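Local coordinates for protein eukaryotic translation initiation factor 2A (Schizosaccharomyces pombe, PDB 3WJ9) that probably directs methionyl-tRNAi to 40S ribosomal subunits in a codon-dependent manner for a small number of specific mRNAs, the chain here being its beta-propeller part, at residues Ala50-Thr55 with Tyr77-Ser82; Leu71-Thr76 with Thr90-Gly95; Glu136-Arg141 with Phe149-Asn154; Val372-Leu377 with Glu400-Phe405. All coordinates share one frame; numbering follows the deposited sequence.

Contact 1. Residues Ala50-Thr55 with Tyr77-Ser82; sequences AYATAT and YELGFS
Ala50 and Ala52 face Leu79 and Phe81 across two strand segments whose axes run nearly antiparallel, at 160°, yet come no closer than 8.1 Å. That spacing is too wide for backbone pairing, and side chains alone bridge it. Ala52 CB meets the tip of one leucine branch, Leu79 CD1, at 3.7 Å. The leucine reaches it because its CG stands opposite its own carbonyl carbon (chi1 -56°) and the chain then runs on extended, lifting CD1 to the backbone around Tyr51 and Ala52. Two residues back, Ala50 CB lies 3.7 Å from Phe81 CE2, approaching the ring obliquely, and Phe81 CZ is almost as near. Small methyls suit the first strand, leaving the leucine and phenylalanine to span most of the interval. Tyr51, alternating with the two alanines, turns its ring to the far face, among Ile33, Val58 and Asn60. Strand 37-42 completes the packing, its Cys41 touching both Leu79 and Phe81. Such apolar interlocking of two separate antiparallel sheets is how neighbouring blades of a beta-propeller are held face to face, here where strand 76-81 begins the blade of the WD 1 repeat.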
loop_
_atom_site.group_PDB
_atom_site.type_symbol
_atom_site.label_atom_id
_atom_site.label_comp_id
_atom_site.label_asym_id
_atom_site.label_seq_id
_atom_site.Cartn_x
_atom_site.Cartn_y
_atom_site.Cartn_z
ATOM N N ALA A 50 -0.789 9.603 12.422
ATOM C CA ALA A 50 -1.521 10.782 11.977
ATOM C C ALA A 50 -2.998 10.470 11.790
ATOM O O ALA A 50 -3.351 9.429 11.243
ATOM C CB ALA A 50 -0.931 11.315 10.680
ATOM N N TYR A 51 -3.859 11.373 12.243
ATOM C CA TYR A 51 -5.285 11.231 11.993
ATOM C C TYR A 51 -5.885 12.556 11.553
ATOM O O TYR A 51 -5.458 13.624 11.995
ATOM C CB TYR A 51 -6.007 10.695 13.229
ATOM C CG TYR A 51 -5.959 11.605 14.432
ATOM C CD1 TYR A 51 -4.937 11.497 15.364
ATOM C CD2 TYR A 51 -6.941 12.562 14.645
ATOM C CE1 TYR A 51 -4.887 12.322 16.466
ATOM C CE2 TYR A 51 -6.899 13.390 15.744
ATOM C CZ TYR A 51 -5.869 13.268 16.653
ATOM O OH TYR A 51 -5.816 14.092 17.753
ATOM N N ALA A 52 -6.876 12.479 10.676
ATOM C CA ALA A 52 -7.470 13.673 10.105
ATOM C C ALA A 52 -8.840 13.958 10.695
ATOM O O ALA A 52 -9.681 13.067 10.811
ATOM C CB ALA A 52 -7.565 13.539 8.597
ATOM N N THR A 53 -9.040 15.208 11.088
ATOM C CA THR A 53 -10.355 15.705 11.450
ATOM C C THR A 53 -10.676 16.851 10.501
ATOM O O THR A 53 -9.834 17.232 9.687
ATOM C CB THR A 53 -10.418 16.176 12.913
ATOM O OG1 THR A 53 -9.683 17.397 13.064
ATOM C CG2 THR A 53 -9.856 15.115 13.848
ATOM N N ALA A 54 -11.884 17.395 10.595
ATOM C CA ALA A 54 -12.297 18.476 9.708
ATOM C C ALA A 54 -11.400 19.702 9.849
ATOM O O ALA A 54 -10.998 20.306 8.856
ATOM C CB ALA A 54 -13.743 18.852 9.977
ATOM N N THR A 55 -11.082 20.059 11.088
ATOM C CA THR A 55 -10.348 21.286 11.364
ATOM C C THR A 55 -8.844 21.148 11.136
ATOM O O THR A 55 -8.226 22.005 10.504
ATOM C CB THR A 55 -10.588 21.757 12.815
ATOM O OG1 THR A 55 -11.996 21.834 13.067
ATOM C CG2 THR A 55 -9.969 23.122 13.053
ATOM N N TYR A 77 -9.038 14.074 2.893
ATOM C CA TYR A 77 -9.638 12.769 2.650
ATOM C C TYR A 77 -8.578 11.680 2.712
ATOM O O TYR A 77 -8.865 10.541 3.076
ATOM C CB TYR A 77 -10.338 12.727 1.290
ATOM C CG TYR A 77 -11.662 13.456 1.227
ATOM C CD1 TYR A 77 -11.740 14.824 1.448
ATOM C CD2 TYR A 77 -12.834 12.772 0.940
ATOM C CE1 TYR A 77 -12.948 15.491 1.391
ATOM C CE2 TYR A 77 -14.047 13.430 0.880
ATOM C CZ TYR A 77 -14.097 14.789 1.105
ATOM O OH TYR A 77 -15.304 15.450 1.047
ATOM N N GLU A 78 -7.351 12.034 2.339
ATOM C CA GLU A 78 -6.264 11.064 2.277
ATOM C C GLU A 78 -4.990 11.587 2.936
ATOM O O GLU A 78 -4.716 12.787 2.927
ATOM C CB GLU A 78 -5.980 10.674 0.822
ATOM C CG GLU A 78 -7.232 10.396 0.003
ATOM C CD GLU A 78 -7.257 9.002 -0.585
ATOM O OE1 GLU A 78 -6.449 8.157 -0.148
ATOM O OE2 GLU A 78 -8.094 8.748 -1.476
ATOM N N LEU A 79 -4.220 10.671 3.514
ATOM C CA LEU A 79 -2.973 11.009 4.189
ATOM C C LEU A 79 -1.887 10.016 3.782
ATOM O O LEU A 79 -2.185 8.876 3.427
ATOM C CB LEU A 79 -3.165 11.009 5.709
ATOM C CG LEU A 79 -4.252 11.918 6.294
ATOM C CD1 LEU A 79 -4.489 11.599 7.762
ATOM C CD2 LEU A 79 -3.888 13.385 6.124
ATOM N N GLY A 80 -0.630 10.448 3.828
ATOM C CA GLY A 80 0.470 9.588 3.435
ATOM C C GLY A 80 1.812 10.013 3.995
ATOM O O GLY A 80 2.206 11.172 3.884
ATOM N N PHE A 81 2.514 9.063 4.602
ATOM C CA PHE A 81 3.855 9.303 5.120
ATOM C C PHE A 81 4.914 8.947 4.086
ATOM O O PHE A 81 4.802 7.938 3.389
ATOM C CB PHE A 81 4.096 8.484 6.391
ATOM C CG PHE A 81 3.576 9.124 7.648
ATOM C CD1 PHE A 81 4.304 10.107 8.297
ATOM C CD2 PHE A 81 2.368 8.726 8.193
ATOM C CE1 PHE A 81 3.833 10.686 9.458
ATOM C CE2 PHE A 81 1.891 9.299 9.353
ATOM C CZ PHE A 81 2.625 10.282 9.987
ATOM N N SER A 82 5.942 9.781 3.992
ATOM C CA SER A 82 7.130 9.449 3.220
ATOM C C SER A 82 7.876 8.332 3.960
ATOM O O SER A 82 7.717 8.198 5.171
ATOM C CB SER A 82 8.001 10.692 3.032
ATOM O OG SER A 82 8.408 11.218 4.283
#

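Contact 2. Residues Leu71-Thr76 with Thr90-Gly95; sequences LPAANT and TWERPG
Trp91 O is approached by two successive residues of the incoming chain: Thr76 turns its CA-H toward it, with CA 3.4 Å from the oxygen, and the backbone N of Tyr77, just beyond, makes the conventional hydrogen bond. The CA-H contact accompanies the N-H bond on the same oxygen, as is common in antiparallel pairing. Beside it, the methyl Thr76 CG2 packs against Thr90 CB at 3.9 Å and, a little farther off, against the aliphatic part of Glu92 at CG. Both threonines place CG2 opposite the carbonyl carbon and OG1 between the backbone N and that carbon (chi1 47° in Thr76, 61° in Thr90). For Thr90 this directs the hydroxyl to Trp109, whose NE1 hydrogen-bonds to OG1, while Ala73 CB lies 4.2 Å from the same oxygen. The two threonines divide the work: Thr76 supplies the methyl, Thr90 the hydroxyl that Trp109 uses.

Glu92 stretches out fully beyond CG and runs alongside residues 73-75, its CG and CD against Ala74 O. Its OE1 lies close to Ala74 O as well, two acceptors that form no bond, and the exact placing of the carboxylate is doubtful. Asn75 takes up a left-handed backbone conformation, readily accepted by asparagine, and so turns the chain from the loop into strand 76-81. The contact therefore joins the crossing between two propeller blades to its strand by methyl packing and weak polar approaches, and the firmer polar bonds of its residues run to Tyr77 and Trp109.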
loop_
_atom_site.group_PDB
_atom_site.type_symbol
_atom_site.label_atom_id
_atom_site.label_comp_id
_atom_site.label_asym_id
_atom_site.label_seq_id
_atom_site.Cartn_x
_atom_site.Cartn_y
_atom_site.Cartn_z
ATOM N N LEU A 71 -0.961 20.368 11.903
ATOM C CA LEU A 71 -1.104 20.823 10.526
ATOM C C LEU A 71 -2.487 21.415 10.277
ATOM O O LEU A 71 -3.501 20.754 10.508
ATOM C CB LEU A 71 -0.850 19.672 9.555
ATOM C CG LEU A 71 0.368 18.798 9.858
ATOM C CD1 LEU A 71 0.511 17.703 8.816
ATOM C CD2 LEU A 71 1.626 19.646 9.933
ATOM N N PRO A 72 -2.533 22.666 9.794
ATOM C CA PRO A 72 -3.802 23.324 9.470
ATOM C C PRO A 72 -4.415 22.788 8.180
ATOM O O PRO A 72 -4.760 23.565 7.291
ATOM C CB PRO A 72 -3.403 24.794 9.319
ATOM C CG PRO A 72 -1.985 24.748 8.880
ATOM C CD PRO A 72 -1.375 23.543 9.550
ATOM N N ALA A 73 -4.545 21.467 8.090
ATOM C CA ALA A 73 -5.121 20.821 6.919
ATOM C C ALA A 73 -6.591 20.483 7.144
ATOM O O ALA A 73 -6.924 19.619 7.956
ATOM C CB ALA A 73 -4.336 19.569 6.569
ATOM N N ALA A 74 -7.463 21.169 6.415
ATOM C CA ALA A 74 -8.900 20.963 6.538
ATOM C C ALA A 74 -9.460 20.215 5.333
ATOM O O ALA A 74 -8.833 20.175 4.275
ATOM C CB ALA A 74 -9.610 22.295 6.704
ATOM N N ASN A 75 -10.639 19.621 5.510
ATOM C CA ASN A 75 -11.350 18.932 4.433
ATOM C C ASN A 75 -10.540 17.804 3.797
ATOM O O ASN A 75 -10.767 17.448 2.643
ATOM C CB ASN A 75 -11.763 19.933 3.350
ATOM C CG ASN A 75 -12.410 21.180 3.922
ATOM O OD1 ASN A 75 -13.301 21.099 4.767
ATOM N ND2 ASN A 75 -11.957 22.342 3.467
ATOM N N THR A 76 -9.596 17.248 4.549
ATOM C CA THR A 76 -8.734 16.187 4.035
ATOM C C THR A 76 -9.510 14.895 3.823
ATOM O O THR A 76 -10.517 14.650 4.481
ATOM C CB THR A 76 -7.550 15.900 4.979
ATOM O OG1 THR A 76 -8.027 15.789 6.324
ATOM C CG2 THR A 76 -6.528 17.020 4.904
ATOM N N THR A 90 -1.189 15.572 2.222
ATOM C CA THR A 90 -2.613 15.659 2.536
ATOM C C THR A 90 -3.461 16.026 1.320
ATOM O O THR A 90 -3.379 17.141 0.821
ATOM C CB THR A 90 -2.881 16.704 3.642
ATOM O OG1 THR A 90 -2.457 17.996 3.192
ATOM C CG2 THR A 90 -2.136 16.345 4.917
ATOM N N TRP A 91 -4.284 15.087 0.860
ATOM C CA TRP A 91 -5.213 15.343 -0.241
ATOM C C TRP A 91 -6.491 15.995 0.276
ATOM O O TRP A 91 -7.185 15.432 1.123
ATOM C CB TRP A 91 -5.557 14.040 -0.980
ATOM C CG TRP A 91 -6.427 14.213 -2.219
ATOM C CD1 TRP A 91 -6.003 14.268 -3.509
ATOM C CD2 TRP A 91 -7.857 14.325 -2.267
ATOM N NE1 TRP A 91 -7.066 14.425 -4.359
ATOM C CE2 TRP A 91 -8.220 14.460 -3.623
ATOM C CE3 TRP A 91 -8.864 14.333 -1.301
ATOM C CZ2 TRP A 91 -9.544 14.600 -4.034
ATOM C CZ3 TRP A 91 -10.182 14.471 -1.711
ATOM C CH2 TRP A 91 -10.508 14.602 -3.066
ATOM N N GLU A 92 -6.795 17.187 -0.226
ATOM C CA GLU A 92 -8.085 17.817 0.034
ATOM C C GLU A 92 -8.946 17.703 -1.217
ATOM O O GLU A 92 -8.448 17.341 -2.283
ATOM C CB GLU A 92 -7.918 19.286 0.429
ATOM C CG GLU A 92 -7.041 19.523 1.645
ATOM C CD GLU A 92 -6.907 20.997 1.980
ATOM O OE1 GLU A 92 -6.211 21.323 2.965
ATOM O OE2 GLU A 92 -7.498 21.829 1.262
ATOM N N ARG A 93 -10.233 18.006 -1.095
ATOM C CA ARG A 93 -11.107 18.015 -2.261
ATOM C C ARG A 93 -10.810 19.262 -3.091
ATOM O O ARG A 93 -10.765 20.368 -2.554
ATOM C CB ARG A 93 -12.580 17.967 -1.846
ATOM C CG ARG A 93 -13.542 17.812 -3.014
ATOM C CD ARG A 93 -14.996 17.776 -2.568
ATOM N NE ARG A 93 -15.309 16.600 -1.759
ATOM C CZ ARG A 93 -15.635 15.411 -2.260
ATOM N NH1 ARG A 93 -15.684 15.230 -3.572
ATOM N NH2 ARG A 93 -15.909 14.399 -1.448
ATOM N N PRO A 94 -10.589 19.083 -4.403
ATOM C CA PRO A 94 -10.198 20.176 -5.303
ATOM C C PRO A 94 -11.223 21.306 -5.388
ATOM O O PRO A 94 -12.389 21.114 -5.046
ATOM C CB PRO A 94 -10.047 19.479 -6.662
ATOM C CG PRO A 94 -10.808 18.207 -6.537
ATOM C CD PRO A 94 -10.663 17.794 -5.110
ATOM N N GLY A 95 -10.775 22.473 -5.843
ATOM C CA GLY A 95 -11.636 23.636 -5.963
ATOM C C GLY A 95 -10.936 24.839 -6.573
ATOM O O GLY A 95 -9.796 24.740 -7.027
#

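Contact 3. Residues Glu136-Arg141 with Phe149-Asn154; sequences ESLAAR and FYETGN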
loop_
_atom_site.group_PDB
_atom_site.type_symbol
_atom_site.label_atom_id
_atom_site.label_comp_id
_atom_site.label_asym_id
_atom_site.label_seq_id
_atom_site.Cartn_x
_atom_site.Cartn_y
_atom_site.Cartn_z
ATOM N N GLU A 136 14.415 8.371 0.977
ATOM C CA GLU A 136 13.598 9.575 1.093
ATOM C C GLU A 136 14.339 10.810 0.577
ATOM O O GLU A 136 14.152 11.913 1.090
ATOM C CB GLU A 136 13.173 9.784 2.549
ATOM C CG GLU A 136 11.862 10.521 2.751
ATOM C CD GLU A 136 11.562 10.730 4.220
ATOM O OE1 GLU A 136 12.394 11.361 4.905
ATOM O OE2 GLU A 136 10.515 10.254 4.701
ATOM N N SER A 137 15.180 10.623 -0.435
ATOM C CA SER A 137 15.954 11.728 -0.992
ATOM C C SER A 137 15.313 12.282 -2.260
ATOM O O SER A 137 15.548 13.433 -2.628
ATOM C CB SER A 137 17.391 11.285 -1.286
ATOM O OG SER A 137 17.416 10.179 -2.172
ATOM N N LEU A 138 14.498 11.468 -2.924
ATOM C CA LEU A 138 13.896 11.869 -4.192
ATOM C C LEU A 138 12.382 11.663 -4.205
ATOM O O LEU A 138 11.879 10.660 -3.702
ATOM C CB LEU A 138 14.538 11.098 -5.350
ATOM C CG LEU A 138 16.062 11.179 -5.471
ATOM C CD1 LEU A 138 16.565 10.309 -6.613
ATOM C CD2 LEU A 138 16.515 12.620 -5.651
ATOM N N ALA A 139 11.665 12.626 -4.778
ATOM C CA ALA A 139 10.213 12.544 -4.900
ATOM C C ALA A 139 9.808 12.595 -6.368
ATOM O O ALA A 139 10.590 13.028 -7.212
ATOM C CB ALA A 139 9.547 13.665 -4.120
ATOM N N ALA A 140 8.589 12.161 -6.674
ATOM C CA ALA A 140 8.165 12.061 -8.067
ATOM C C ALA A 140 6.702 12.437 -8.288
ATOM O O ALA A 140 5.799 11.877 -7.665
ATOM C CB ALA A 140 8.423 10.655 -8.584
ATOM N N ARG A 141 6.489 13.388 -9.193
ATOM C CA ARG A 141 5.157 13.843 -9.576
ATOM C C ARG A 141 4.869 13.390 -11.007
ATOM O O ARG A 141 5.791 13.052 -11.748
ATOM C CB ARG A 141 5.063 15.368 -9.450
ATOM C CG ARG A 141 3.677 15.975 -9.642
ATOM C CD ARG A 141 3.800 17.466 -9.927
ATOM N NE ARG A 141 2.511 18.132 -10.090
ATOM C CZ ARG A 141 2.377 19.405 -10.450
ATOM N NH1 ARG A 141 3.452 20.143 -10.689
ATOM N NH2 ARG A 141 1.171 19.939 -10.577
ATOM N N PHE A 149 11.096 14.751 -11.204
ATOM C CA PHE A 149 11.830 14.263 -10.042
ATOM C C PHE A 149 12.264 15.435 -9.173
ATOM O O PHE A 149 12.562 16.512 -9.682
ATOM C CB PHE A 149 13.049 13.443 -10.471
ATOM C CG PHE A 149 12.702 12.167 -11.181
ATOM C CD1 PHE A 149 12.395 12.172 -12.531
ATOM C CD2 PHE A 149 12.690 10.963 -10.500
ATOM C CE1 PHE A 149 12.077 11.001 -13.188
ATOM C CE2 PHE A 149 12.373 9.788 -11.151
ATOM C CZ PHE A 149 12.066 9.808 -12.497
ATOM N N TYR A 150 12.298 15.223 -7.862
ATOM C CA TYR A 150 12.641 16.288 -6.928
ATOM C C TYR A 150 13.686 15.839 -5.914
ATOM O O TYR A 150 13.908 14.647 -5.725
ATOM C CB TYR A 150 11.395 16.771 -6.179
ATOM C CG TYR A 150 10.346 17.446 -7.038
ATOM C CD1 TYR A 150 9.507 16.703 -7.860
ATOM C CD2 TYR A 150 10.184 18.824 -7.011
ATOM C CE1 TYR A 150 8.548 17.315 -8.640
ATOM C CE2 TYR A 150 9.224 19.445 -7.788
ATOM C CZ TYR A 150 8.410 18.685 -8.601
ATOM O OH TYR A 150 7.452 19.298 -9.376
ATOM N N GLU A 151 14.333 16.807 -5.274
ATOM C CA GLU A 151 15.108 16.542 -4.068
ATOM C C GLU A 151 14.218 16.825 -2.865
ATOM O O GLU A 151 13.726 17.937 -2.712
ATOM C CB GLU A 151 16.370 17.403 -4.006
ATOM C CG GLU A 151 17.555 16.860 -4.783
ATOM C CD GLU A 151 18.824 17.641 -4.506
ATOM O OE1 GLU A 151 19.925 17.098 -4.737
ATOM O OE2 GLU A 151 18.720 18.799 -4.052
ATOM N N THR A 152 14.004 15.824 -2.018
ATOM C CA THR A 152 13.080 15.976 -0.896
ATOM C C THR A 152 13.521 17.076 0.067
ATOM O O THR A 152 12.696 17.812 0.606
ATOM C CB THR A 152 12.917 14.659 -0.114
ATOM O OG1 THR A 152 14.189 14.232 0.393
ATOM C CG2 THR A 152 12.343 13.573 -1.019
ATOM N N GLY A 153 14.827 17.182 0.274
ATOM C CA GLY A 153 15.384 18.225 1.114
ATOM C C GLY A 153 15.031 19.614 0.622
ATOM O O GLY A 153 14.640 20.485 1.400
ATOM N N ASN A 154 15.167 19.815 -0.683
ATOM C CA ASN A 154 14.869 21.097 -1.299
ATOM C C ASN A 154 14.081 20.907 -2.584
ATOM O O ASN A 154 14.628 21.038 -3.676
ATOM C CB ASN A 154 16.161 21.862 -1.585
ATOM C CG ASN A 154 15.910 23.284 -2.034
ATOM O OD1 ASN A 154 14.793 23.792 -1.933
ATOM N ND2 ASN A 154 16.951 23.937 -2.528
#
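Ala139 and Tyr150 form the tight centre of this antiparallel hairpin, a hydrogen-bonded pair in which Ala139 N reaches Tyr150 O at 3.2 Å and Tyr150 N reaches Ala139 O at 2.9 Å. Their side chains share one face. There the alanine is small enough to let Tyr150 CB and the methyl Thr152 CG2 each come to 4.2 Å from its CB. The tyrosine ring turns an edge to Ala139 O and slants across Arg141, CE1 lying 4.1 Å from Arg141 CB, with the guanidinium and ring planes 47° apart; the arginine, stretched out to NE, continues to a cation-pi contact with Phe120.

At the strand ends Thr152 N gives Ser137 O a nearly straight bond of 2.9 Å (171° at the hydrogen), though the donor stands well above the carbonyl plane. The threonine hydroxyl points at Glu136 O, but the modelled separation is too short for that bond to be trusted in detail. With an alanine in place of Thr152 the hydroxyl and methyl are gone, which is likely to open a gap beside Ala139 CB and may cost Glu136 O a partner.

On the opposite face, by contrast, the pair Leu138 and Glu151 is looser and partly exposed: Leu138 CD2 comes only to 4.5 Å from Glu151 CG, and the Glu151 carboxylate has a long, weak ion pair with Lys157. The chemistry implies a hairpin held by backbone bonds and buried at Tyr150 and, on the other face, at Ala140 and Phe149, while Glu136, whose carboxylate receives Ser82 and the backbone of Leu84 and Lys86, ties it to the preceding blade.

Contact 4. Residues Val372-Leu377 with Glu400-Phe405; sequences VTSPRL and ELYQAF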
loop_
_atom_site.group_PDB
_atom_site.type_symbol
_atom_site.label_atom_id
_atom_site.label_comp_id
_atom_site.label_asym_id
_atom_site.label_seq_id
_atom_site.Cartn_x
_atom_site.Cartn_y
_atom_site.Cartn_z
ATOM N N VAL A 372 -13.917 -6.135 10.210
ATOM C CA VAL A 372 -15.033 -5.926 9.300
ATOM C C VAL A 372 -15.379 -4.442 9.346
ATOM O O VAL A 372 -15.675 -3.906 10.414
ATOM C CB VAL A 372 -16.249 -6.793 9.675
ATOM C CG1 VAL A 372 -17.428 -6.468 8.782
ATOM C CG2 VAL A 372 -15.896 -8.272 9.576
ATOM N N THR A 373 -15.324 -3.776 8.196
ATOM C CA THR A 373 -15.361 -2.316 8.176
ATOM C C THR A 373 -16.503 -1.697 7.366
ATOM O O THR A 373 -17.003 -2.276 6.404
ATOM C CB THR A 373 -14.030 -1.745 7.633
ATOM O OG1 THR A 373 -13.822 -2.196 6.289
ATOM C CG2 THR A 373 -12.864 -2.194 8.500
ATOM N N SER A 374 -16.896 -0.501 7.792
ATOM C CA SER A 374 -17.847 0.351 7.088
ATOM C C SER A 374 -17.025 1.393 6.325
ATOM O O SER A 374 -15.935 1.749 6.768
ATOM C CB SER A 374 -18.813 1.000 8.090
ATOM O OG SER A 374 -19.787 1.819 7.466
ATOM N N PRO A 375 -17.519 1.872 5.170
ATOM C CA PRO A 375 -18.793 1.549 4.522
ATOM C C PRO A 375 -18.749 0.335 3.594
ATOM O O PRO A 375 -19.718 0.107 2.872
ATOM C CB PRO A 375 -19.093 2.818 3.724
ATOM C CG PRO A 375 -17.753 3.316 3.335
ATOM C CD PRO A 375 -16.816 2.962 4.466
ATOM N N ARG A 376 -17.664 -0.435 3.612
ATOM C CA ARG A 376 -17.623 -1.672 2.837
ATOM C C ARG A 376 -18.634 -2.660 3.419
ATOM O O ARG A 376 -19.070 -3.593 2.743
ATOM C CB ARG A 376 -16.214 -2.274 2.820
ATOM C CG ARG A 376 -16.057 -3.435 1.849
ATOM C CD ARG A 376 -14.612 -3.886 1.720
ATOM N NE ARG A 376 -14.502 -5.115 0.939
ATOM C CZ ARG A 376 -13.363 -5.766 0.721
ATOM N NH1 ARG A 376 -12.226 -5.311 1.227
ATOM N NH2 ARG A 376 -13.364 -6.875 -0.004
ATOM N N LEU A 377 -19.006 -2.438 4.677
ATOM C CA LEU A 377 -20.087 -3.187 5.309
ATOM C C LEU A 377 -20.695 -2.402 6.469
ATOM O O LEU A 377 -19.984 -1.951 7.364
ATOM C CB LEU A 377 -19.592 -4.543 5.803
ATOM C CG LEU A 377 -20.703 -5.591 5.831
ATOM C CD1 LEU A 377 -21.143 -5.920 4.412
ATOM C CD2 LEU A 377 -20.270 -6.837 6.569
ATOM N N GLU A 400 -20.036 1.134 13.946
ATOM C CA GLU A 400 -19.481 1.559 12.669
ATOM C C GLU A 400 -17.973 1.767 12.769
ATOM O O GLU A 400 -17.500 2.871 13.038
ATOM C CB GLU A 400 -20.165 2.839 12.187
ATOM C CG GLU A 400 -20.053 3.076 10.692
ATOM C CD GLU A 400 -20.888 4.249 10.224
ATOM O OE1 GLU A 400 -21.174 5.142 11.048
ATOM O OE2 GLU A 400 -21.265 4.276 9.034
ATOM N N LEU A 401 -17.226 0.688 12.560
ATOM C CA LEU A 401 -15.769 0.744 12.556
ATOM C C LEU A 401 -15.259 1.076 11.158
ATOM O O LEU A 401 -15.781 0.575 10.162
ATOM C CB LEU A 401 -15.174 -0.581 13.034
ATOM C CG LEU A 401 -13.651 -0.709 12.965
ATOM C CD1 LEU A 401 -12.980 0.194 13.991
ATOM C CD2 LEU A 401 -13.216 -2.153 13.143
ATOM N N TYR A 402 -14.235 1.919 11.087
ATOM C CA TYR A 402 -13.742 2.394 9.802
ATOM C C TYR A 402 -12.416 1.746 9.399
ATOM O O TYR A 402 -12.287 1.233 8.292
ATOM C CB TYR A 402 -13.617 3.917 9.827
ATOM C CG TYR A 402 -14.958 4.600 9.972
ATOM C CD1 TYR A 402 -16.065 4.134 9.275
ATOM C CD2 TYR A 402 -15.121 5.703 10.798
ATOM C CE1 TYR A 402 -17.294 4.746 9.391
ATOM C CE2 TYR A 402 -16.355 6.326 10.917
ATOM C CZ TYR A 402 -17.438 5.839 10.213
ATOM O OH TYR A 402 -18.669 6.444 10.325
ATOM N N GLN A 403 -11.431 1.771 10.290
ATOM C CA GLN A 403 -10.165 1.100 10.025
ATOM C C GLN A 403 -9.502 0.613 11.309
ATOM O O GLN A 403 -9.777 1.108 12.405
ATOM C CB GLN A 403 -9.201 2.018 9.270
ATOM C CG GLN A 403 -9.082 3.439 9.826
ATOM C CD GLN A 403 -8.679 4.457 8.769
ATOM O OE1 GLN A 403 -9.394 4.688 7.791
ATOM N NE2 GLN A 403 -7.526 5.076 8.969
ATOM N N ALA A 404 -8.623 -0.367 11.147
ATOM C CA ALA A 404 -7.885 -0.969 12.247
ATOM C C ALA A 404 -6.645 -1.647 11.682
ATOM O O ALA A 404 -6.753 -2.538 10.843
ATOM C CB ALA A 404 -8.754 -1.968 12.998
ATOM N N PHE A 405 -5.468 -1.226 12.133
ATOM C CA PHE A 405 -4.226 -1.706 11.534
ATOM C C PHE A 405 -3.064 -1.721 12.519
ATOM O O PHE A 405 -2.997 -0.897 13.430
ATOM C CB PHE A 405 -3.863 -0.845 10.318
ATOM C CG PHE A 405 -4.159 0.620 10.501
ATOM C CD1 PHE A 405 -3.285 1.435 11.198
ATOM C CD2 PHE A 405 -5.306 1.184 9.964
ATOM C CE1 PHE A 405 -3.554 2.783 11.369
ATOM C CE2 PHE A 405 -5.579 2.529 10.129
ATOM C CZ PHE A 405 -4.702 3.330 10.833
#
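Ser374 N points straight at Leu401 O, 2.8 Å away and almost in line with its C=O bond. On the side chain of the same serine, OG stands opposite the backbone N (chi1 -179°), which swings it toward Glu400. The glutamate has CG likewise opposite its backbone N and is extended beyond it, laying Glu400 CG 3.6 Å from Ser374 CB. A weak bond of 3.3 Å joins Ser374 OG to Glu400 OE2, an oxygen whose place is less sure and which also forms a salt bridge with Arg378. Replacing Glu400 by an alanine is likely to leave Arg378 without this counter-charge and Ser374 OG less restrained. Tyr402, with CG opposite its carbonyl carbon (chi1 -65°), brings its ring beside the loop, edge first: Ser374 O lies in the ring plane, 3.5 Å from CD1, and Glu400 O above the centre of one face. Thr373 splits its branches, its CG2 resting 3.5 Å from Tyr402 O while OG1 bonds to Thr357. The peptide before Pro375 is cis, consistent with a sharp turn of the loop there. Around this, strand 401-406 pairs with strand 6-11, Tyr402 and Gln403 forming a classic beta bulge opposite Arg10, and the loop after strand 367-372 belongs to the adjoining WD 4 blade.

In the fold
Contacts 1 and 2 are close companions, their centres about 8 Å apart: they share strand 76-81, and Tyr77 from contact 1 meets contact 2 through its hydroxyl, which bonds to Arg93, and through its N on Trp91 O. Contact 3, about 21 Å from contact 1 between centres, is connected to it by Ser82 and the Glu136 carboxylate. The centres of contacts 1 and 4 are about 17 Å apart, their nearest atoms about 6 Å. Contacts 3 and 4 lie on opposite sides of the chain's centre, about 34 Å between their centres. Contacts 1 and 4 join sheets, contact 2 a blade crossing to its strand, and contact 3 lies within one blade. Strand 401-406 of contact 4 also pairs with N-terminal strand 6-11, consistent with propeller closure.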